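Local coordinates for DNA photolyase (Agrobacterium tumefaciens, PDB 4U63), which probably repairs cyclobutane pyrimidine dimers in DNA with light, as a class III photolyase carrying FAD and a methenyltetrahydrofolate antenna, at residues W223-F237 / A256-I269. Residues are numbered along the deposited sequence; the frame is centred on the assembly and turned at random.
Sequences WTPGETGALDKLDDF and ATSLLSPHLAAGEI. With FAD (flavin-adenine dinucleotide), chain C.
Helix 227-237, reached through the loop from W223, packs on the short helix 261-265 at 135° between their directions, the axes 9.7 Å apart at closest approach, with A230 set against H263. The imidazole of H263 packs its face against the first helical turn, A230 CA 3.5 Å above its plane and over its centre. Both ring nitrogens are engaged: H263 ND1 donates to E268 OE1 (2.8 Å), which lies off the ring plane, while NE2 meets a water that also accepts from T224 N and K233 NZ. E268 OE1 takes a second, weak bond (2.9 Å) from the N of G226, the N-cap residue of helix 227-237, so one carboxylate oxygen joins the helix start to the histidine and probably polarises its ring. E268 OE2 is hydrogen-bonded to S77 OG and W73 NE1. K233, bent at chi2 (-81°), folds its methylenes across H263 and L259 before its amine reaches I222 O. P262 CG rests on one face of the W223 ring, off-centre, at 3.4 Å from CZ3. L234 CD2 presses on I269 CD1 (3.5 Å). Farther along, F237, its CG anti to the backbone N (chi1 -177°), receives S258 CB over its ring centre. S258 also serves FAD: its N and OG both donate to O2A, OG at 2.6 Å, while T257 OG1 and L259 N donate to O1P, a diphosphate-binding turn backed by the aromatic ring. Around this buried contact, W73 of helix 68-87 meets the H263 and W223 rings edge-to-face, V274 of helix 271-276 touches L260 and I269, and helix 287-309 brings F293 against F237.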
loop_
_atom_site.group_PDB
_atom_site.type_symbol
_atom_site.label_atom_id
_atom_site.label_comp_id
_atom_site.label_asym_id
_atom_site.label_seq_id
_atom_site.Cartn_x
_atom_site.Cartn_y
_atom_site.Cartn_z
ATOM N N TRP A 223 -14.005 -1.549 3.260
ATOM C CA TRP A 223 -13.023 -0.906 4.127
ATOM C C TRP A 223 -13.605 -0.133 5.295
ATOM O O TRP A 223 -14.648 0.502 5.167
ATOM C CB TRP A 223 -12.196 0.074 3.296
ATOM C CG TRP A 223 -11.501 -0.556 2.144
ATOM C CD1 TRP A 223 -11.678 -0.271 0.826
ATOM C CD2 TRP A 223 -10.508 -1.581 2.205
ATOM N NE1 TRP A 223 -10.857 -1.060 0.057
ATOM C CE2 TRP A 223 -10.127 -1.875 0.880
ATOM C CE3 TRP A 223 -9.907 -2.286 3.255
ATOM C CZ2 TRP A 223 -9.160 -2.851 0.572
ATOM C CZ3 TRP A 223 -8.958 -3.248 2.957
ATOM C CH2 TRP A 223 -8.589 -3.525 1.621
ATOM N N THR A 224 -12.886 -0.186 6.420
ATOM C CA THR A 224 -13.150 0.642 7.603
ATOM C C THR A 224 -11.795 1.213 8.026
ATOM O O THR A 224 -11.074 0.603 8.820
ATOM C CB THR A 224 -13.784 -0.192 8.732
ATOM O OG1 THR A 224 -14.999 -0.762 8.255
ATOM C CG2 THR A 224 -14.095 0.649 9.972
ATOM N N PRO A 225 -11.419 2.374 7.471
ATOM C CA PRO A 225 -10.096 2.908 7.789
ATOM C C PRO A 225 -9.897 3.209 9.270
ATOM O O PRO A 225 -10.836 3.580 9.966
ATOM C CB PRO A 225 -10.041 4.197 6.963
ATOM C CG PRO A 225 -10.899 3.900 5.799
ATOM C CD PRO A 225 -12.063 3.170 6.413
ATOM N N GLY A 226 -8.664 3.010 9.721
ATOM C CA GLY A 226 -8.271 3.309 11.081
ATOM C C GLY A 226 -7.802 2.082 11.823
ATOM O O GLY A 226 -7.902 0.962 11.326
ATOM N N GLU A 227 -7.309 2.314 13.035
ATOM C CA GLU A 227 -6.761 1.260 13.875
ATOM C C GLU A 227 -7.765 0.165 14.265
ATOM O O GLU A 227 -7.453 -1.026 14.194
ATOM C CB GLU A 227 -6.181 1.883 15.132
ATOM C CG GLU A 227 -5.538 0.867 16.035
ATOM C CD GLU A 227 -4.717 1.500 17.110
ATOM O OE1 GLU A 227 -5.098 2.587 17.624
ATOM O OE2 GLU A 227 -3.682 0.904 17.448
ATOM N N THR A 228 -8.951 0.564 14.701
ATOM C CA THR A 228 -10.004 -0.417 15.037
ATOM C C THR A 228 -10.326 -1.311 13.829
ATOM O O THR A 228 -10.418 -2.534 13.963
ATOM C CB THR A 228 -11.269 0.276 15.550
ATOM O OG1 THR A 228 -10.957 0.969 16.766
ATOM C CG2 THR A 228 -12.394 -0.739 15.816
ATOM N N GLY A 229 -10.483 -0.704 12.660
ATOM C CA GLY A 229 -10.689 -1.469 11.422
ATOM C C GLY A 229 -9.543 -2.407 11.103
ATOM O O GLY A 229 -9.770 -3.543 10.679
ATOM N N ALA A 230 -8.305 -1.939 11.313
ATOM C CA ALA A 230 -7.127 -2.770 11.082
ATOM C C ALA A 230 -7.128 -4.011 11.960
ATOM O O ALA A 230 -6.898 -5.120 11.473
ATOM C CB ALA A 230 -5.835 -1.975 11.300
ATOM N N LEU A 231 -7.405 -3.813 13.247
ATOM C CA LEU A 231 -7.435 -4.915 14.212
ATOM C C LEU A 231 -8.592 -5.873 13.898
ATOM O O LEU A 231 -8.427 -7.081 14.011
ATOM C CB LEU A 231 -7.488 -4.381 15.654
ATOM C CG LEU A 231 -6.285 -3.489 16.040
ATOM C CD1 LEU A 231 -6.553 -2.695 17.316
ATOM C CD2 LEU A 231 -4.998 -4.295 16.165
ATOM N N ASP A 232 -9.738 -5.334 13.476
ATOM C CA ASP A 232 -10.862 -6.169 13.013
ATOM C C ASP A 232 -10.459 -7.032 11.803
ATOM O O ASP A 232 -10.790 -8.211 11.752
ATOM C CB ASP A 232 -12.078 -5.319 12.639
ATOM C CG ASP A 232 -12.796 -4.720 13.854
ATOM O OD1 ASP A 232 -12.533 -5.123 15.015
ATOM O OD2 ASP A 232 -13.645 -3.827 13.637
ATOM N N LYS A 233 -9.739 -6.447 10.842
ATOM C CA LYS A 233 -9.233 -7.221 9.686
ATOM C C LYS A 233 -8.248 -8.302 10.111
ATOM O O LYS A 233 -8.303 -9.432 9.636
ATOM C CB LYS A 233 -8.551 -6.310 8.658
ATOM C CG LYS A 233 -9.514 -5.500 7.809
ATOM C CD LYS A 233 -10.093 -6.304 6.660
ATOM C CE LYS A 233 -10.800 -5.419 5.640
ATOM N NZ LYS A 233 -12.038 -4.802 6.186
ATOM N N LEU A 234 -7.328 -7.941 10.994
ATOM C CA LEU A 234 -6.352 -8.909 11.475
ATOM C C LEU A 234 -7.041 -10.052 12.219
ATOM O O LEU A 234 -6.785 -11.234 11.929
ATOM C CB LEU A 234 -5.303 -8.241 12.359
ATOM C CG LEU A 234 -4.248 -9.179 12.961
ATOM C CD1 LEU A 234 -3.444 -9.890 11.884
ATOM C CD2 LEU A 234 -3.331 -8.399 13.893
ATOM N N ASP A 235 -7.905 -9.699 13.170
ATOM C CA ASP A 235 -8.668 -10.687 13.955
ATOM C C ASP A 235 -9.452 -11.661 13.073
ATOM O O ASP A 235 -9.433 -12.891 13.282
ATOM C CB ASP A 235 -9.666 -9.986 14.889
ATOM C CG ASP A 235 -9.008 -9.315 16.090
ATOM O OD1 ASP A 235 -7.799 -9.496 16.327
ATOM O OD2 ASP A 235 -9.728 -8.590 16.813
ATOM N N ASP A 236 -10.159 -11.106 12.102
ATOM C CA ASP A 236 -10.961 -11.915 11.205
ATOM C C ASP A 236 -10.100 -12.853 10.353
ATOM O O ASP A 236 -10.478 -14.002 10.111
ATOM C CB ASP A 236 -11.815 -11.027 10.303
ATOM C CG ASP A 236 -12.788 -11.833 9.466
ATOM O OD1 ASP A 236 -13.561 -12.643 10.041
ATOM O OD2 ASP A 236 -12.776 -11.659 8.240
ATOM N N PHE A 237 -8.934 -12.366 9.917
ATOM C CA PHE A 237 -8.033 -13.177 9.134
ATOM C C PHE A 237 -7.469 -14.340 9.958
ATOM O O PHE A 237 -7.456 -15.486 9.496
ATOM C CB PHE A 237 -6.888 -12.338 8.563
ATOM C CG PHE A 237 -5.960 -13.115 7.677
ATOM C CD1 PHE A 237 -6.410 -13.618 6.460
ATOM C CD2 PHE A 237 -4.632 -13.352 8.052
ATOM C CE1 PHE A 237 -5.563 -14.333 5.634
ATOM C CE2 PHE A 237 -3.787 -14.084 7.231
ATOM C CZ PHE A 237 -4.252 -14.571 6.024
ATOM N N ALA A 256 -9.587 -15.000 0.088
ATOM C CA ALA A 256 -8.647 -15.795 0.883
ATOM C C ALA A 256 -7.486 -15.022 1.509
ATOM O O ALA A 256 -6.680 -15.622 2.229
ATOM C CB ALA A 256 -8.112 -16.929 0.023
ATOM N N THR A 257 -7.396 -13.715 1.244
ATOM C CA THR A 257 -6.296 -12.889 1.728
ATOM C C THR A 257 -6.730 -12.005 2.909
ATOM O O THR A 257 -7.920 -11.915 3.233
ATOM C CB THR A 257 -5.703 -12.041 0.575
ATOM O OG1 THR A 257 -6.603 -10.991 0.205
ATOM C CG2 THR A 257 -5.417 -12.926 -0.658
ATOM N N SER A 258 -5.761 -11.358 3.553
ATOM C CA SER A 258 -6.040 -10.593 4.788
ATOM C C SER A 258 -6.711 -9.229 4.600
ATOM O O SER A 258 -7.374 -8.744 5.500
ATOM C CB SER A 258 -4.752 -10.383 5.567
ATOM O OG SER A 258 -3.918 -9.415 4.933
ATOM N N LEU A 259 -6.496 -8.602 3.443
ATOM C CA LEU A 259 -6.954 -7.223 3.173
ATOM C C LEU A 259 -6.365 -6.220 4.201
ATOM O O LEU A 259 -6.963 -5.212 4.535
ATOM C CB LEU A 259 -8.491 -7.149 3.098
ATOM C CG LEU A 259 -9.178 -8.005 2.022
ATOM C CD1 LEU A 259 -10.678 -7.774 2.078
ATOM C CD2 LEU A 259 -8.651 -7.722 0.623
ATOM N N LEU A 260 -5.155 -6.510 4.675
ATOM C CA LEU A 260 -4.480 -5.632 5.609
ATOM C C LEU A 260 -3.692 -4.517 4.909
ATOM O O LEU A 260 -3.265 -3.559 5.569
ATOM C CB LEU A 260 -3.538 -6.443 6.500
ATOM C CG LEU A 260 -4.244 -7.227 7.615
ATOM C CD1 LEU A 260 -3.263 -8.215 8.238
ATOM C CD2 LEU A 260 -4.818 -6.299 8.684
ATOM N N SER A 261 -3.503 -4.623 3.588
ATOM C CA SER A 261 -2.529 -3.748 2.900
ATOM C C SER A 261 -2.710 -2.239 3.147
ATOM O O SER A 261 -1.721 -1.562 3.423
ATOM C CB SER A 261 -2.427 -4.055 1.391
ATOM O OG SER A 261 -3.673 -3.935 0.727
ATOM N N PRO A 262 -3.955 -1.703 3.062
ATOM C CA PRO A 262 -4.048 -0.254 3.291
ATOM C C PRO A 262 -3.870 0.148 4.751
ATOM O O PRO A 262 -3.452 1.268 5.037
ATOM C CB PRO A 262 -5.455 0.089 2.806
ATOM C CG PRO A 262 -6.222 -1.156 3.059
ATOM C CD PRO A 262 -5.279 -2.277 2.749
ATOM N N HIS A 263 -4.182 -0.769 5.665
ATOM C CA HIS A 263 -3.942 -0.542 7.085
ATOM C C HIS A 263 -2.439 -0.502 7.375
ATOM O O HIS A 263 -1.984 0.334 8.133
ATOM C CB HIS A 263 -4.641 -1.607 7.932
ATOM C CG HIS A 263 -6.130 -1.572 7.820
ATOM N ND1 HIS A 263 -6.885 -0.570 8.378
ATOM C CD2 HIS A 263 -7.005 -2.412 7.217
ATOM C CE1 HIS A 263 -8.164 -0.795 8.132
ATOM N NE2 HIS A 263 -8.262 -1.907 7.427
ATOM N N LEU A 264 -1.690 -1.407 6.751
ATOM C CA LEU A 264 -0.222 -1.433 6.869
ATOM C C LEU A 264 0.394 -0.191 6.238
ATOM O O LEU A 264 1.287 0.429 6.821
ATOM C CB LEU A 264 0.358 -2.716 6.246
ATOM C CG LEU A 264 0.252 -3.975 7.112
ATOM C CD1 LEU A 264 0.465 -5.231 6.283
ATOM C CD2 LEU A 264 1.243 -3.939 8.265
ATOM N N ALA A 265 -0.104 0.185 5.068
ATOM C CA ALA A 265 0.385 1.375 4.353
ATOM C C ALA A 265 0.189 2.657 5.164
ATOM O O ALA A 265 1.057 3.527 5.186
ATOM C CB ALA A 265 -0.324 1.501 3.018
ATOM N N ALA A 266 -0.964 2.766 5.820
ATOM C CA ALA A 266 -1.307 3.940 6.635
ATOM C C ALA A 266 -0.720 3.892 8.057
ATOM O O ALA A 266 -0.876 4.850 8.817
ATOM C CB ALA A 266 -2.829 4.090 6.702
ATOM N N GLY A 267 -0.062 2.781 8.417
ATOM C CA GLY A 267 0.525 2.602 9.744
ATOM C C GLY A 267 -0.503 2.473 10.848
ATOM O O GLY A 267 -0.237 2.832 12.010
ATOM N N GLU A 268 -1.670 1.950 10.485
ATOM C CA GLU A 268 -2.771 1.732 11.428
ATOM C C GLU A 268 -2.568 0.452 12.223
ATOM O O GLU A 268 -3.244 0.216 13.242
ATOM C CB GLU A 268 -4.098 1.717 10.682
ATOM C CG GLU A 268 -4.402 3.084 10.110
ATOM C CD GLU A 268 -5.492 3.113 9.072
ATOM O OE1 GLU A 268 -6.109 2.070 8.770
ATOM O OE2 GLU A 268 -5.733 4.219 8.538
ATOM N N ILE A 269 -1.652 -0.382 11.743
ATOM C CA ILE A 269 -1.219 -1.579 12.456
ATOM C C ILE A 269 0.250 -1.792 12.086
ATOM O O ILE A 269 0.646 -1.511 10.961
ATOM C CB ILE A 269 -2.106 -2.803 12.103
ATOM C CG1 ILE A 269 -1.786 -3.986 13.020
ATOM C CG2 ILE A 269 -1.978 -3.195 10.628
ATOM C CD1 ILE A 269 -2.875 -5.026 13.046
HETATM P PA FAD C . -2.095 -10.616 1.771
HETATM O O1A FAD C . -1.980 -11.741 0.794
HETATM O O2A FAD C . -3.020 -10.764 2.933
HETATM O O5B FAD C . -0.599 -10.267 2.236
HETATM C C5B FAD C . -0.315 -9.663 3.503
HETATM C C4B FAD C . 0.517 -8.397 3.351
HETATM O O4B FAD C . 1.771 -8.671 2.729
HETATM C C3B FAD C . -0.136 -7.345 2.485
HETATM O O3B FAD C . -1.143 -6.606 3.196
HETATM C C2B FAD C . 1.055 -6.514 2.058
HETATM O O2B FAD C . 1.427 -5.570 3.064
HETATM C C1B FAD C . 2.148 -7.545 1.922
HETATM N N9A FAD C . 2.341 -8.040 0.541
HETATM C C8A FAD C . 1.741 -9.111 -0.008
HETATM N N7A FAD C . 2.161 -9.312 -1.274
HETATM C C5A FAD C . 3.074 -8.356 -1.550
HETATM C C6A FAD C . 3.890 -8.001 -2.715
HETATM N N6A FAD C . 3.815 -8.733 -3.844
HETATM N N1A FAD C . 4.700 -6.925 -2.598
HETATM C C2A FAD C . 4.761 -6.189 -1.463
HETATM N N3A FAD C . 4.035 -6.471 -0.362
HETATM C C4A FAD C . 3.190 -7.521 -0.355
HETATM N N1 FAD C . 1.082 -3.697 -2.256
HETATM C C2 FAD C . 0.935 -2.604 -1.475
HETATM O O2 FAD C . 0.868 -2.789 -0.239
HETATM N N3 FAD C . 0.867 -1.353 -1.996
HETATM C C4 FAD C . 0.944 -1.123 -3.332
HETATM O O4 FAD C . 0.896 0.041 -3.809
HETATM C C4X FAD C . 1.094 -2.275 -4.244
HETATM N N5 FAD C . 1.154 -2.151 -5.602
HETATM C C5X FAD C . 1.319 -3.246 -6.400
HETATM C C6 FAD C . 1.411 -3.121 -7.780
HETATM C C7 FAD C . 1.566 -4.238 -8.607
HETATM C C7M FAD C . 1.662 -4.080 -10.107
HETATM C C8 FAD C . 1.629 -5.590 -8.009
HETATM C C8M FAD C . 1.802 -6.834 -8.853
HETATM C C9 FAD C . 1.537 -5.721 -6.649
HETATM C C9A FAD C . 1.388 -4.618 -5.804
HETATM N N10 FAD C . 1.287 -4.767 -4.389
HETATM C C10 FAD C . 1.150 -3.612 -3.600
HETATM C "C1'" FAD C . 1.412 -6.070 -3.725
HETATM C "C2'" FAD C . 0.179 -6.899 -3.441
HETATM O "O2'" FAD C . -0.558 -7.083 -4.655
HETATM C "C3'" FAD C . -0.684 -6.291 -2.353
HETATM O "O3'" FAD C . 0.078 -6.054 -1.173
HETATM C "C4'" FAD C . -1.835 -7.247 -2.042
HETATM O "O4'" FAD C . -2.713 -7.300 -3.164
HETATM C "C5'" FAD C . -2.581 -6.758 -0.817
HETATM O "O5'" FAD C . -3.681 -7.616 -0.481
HETATM P P FAD C . -3.707 -8.303 0.970
HETATM O O1P FAD C . -4.979 -9.067 1.094
HETATM O O2P FAD C . -3.456 -7.277 2.039
HETATM O O3P FAD C . -2.450 -9.301 0.887
HETATM O O HOH W 1 -10.920 -2.255 6.899
HETATM O O HOH W 2 -2.705 -1.046 15.748
HETATM O O HOH W 3 -9.217 -9.855 7.131
#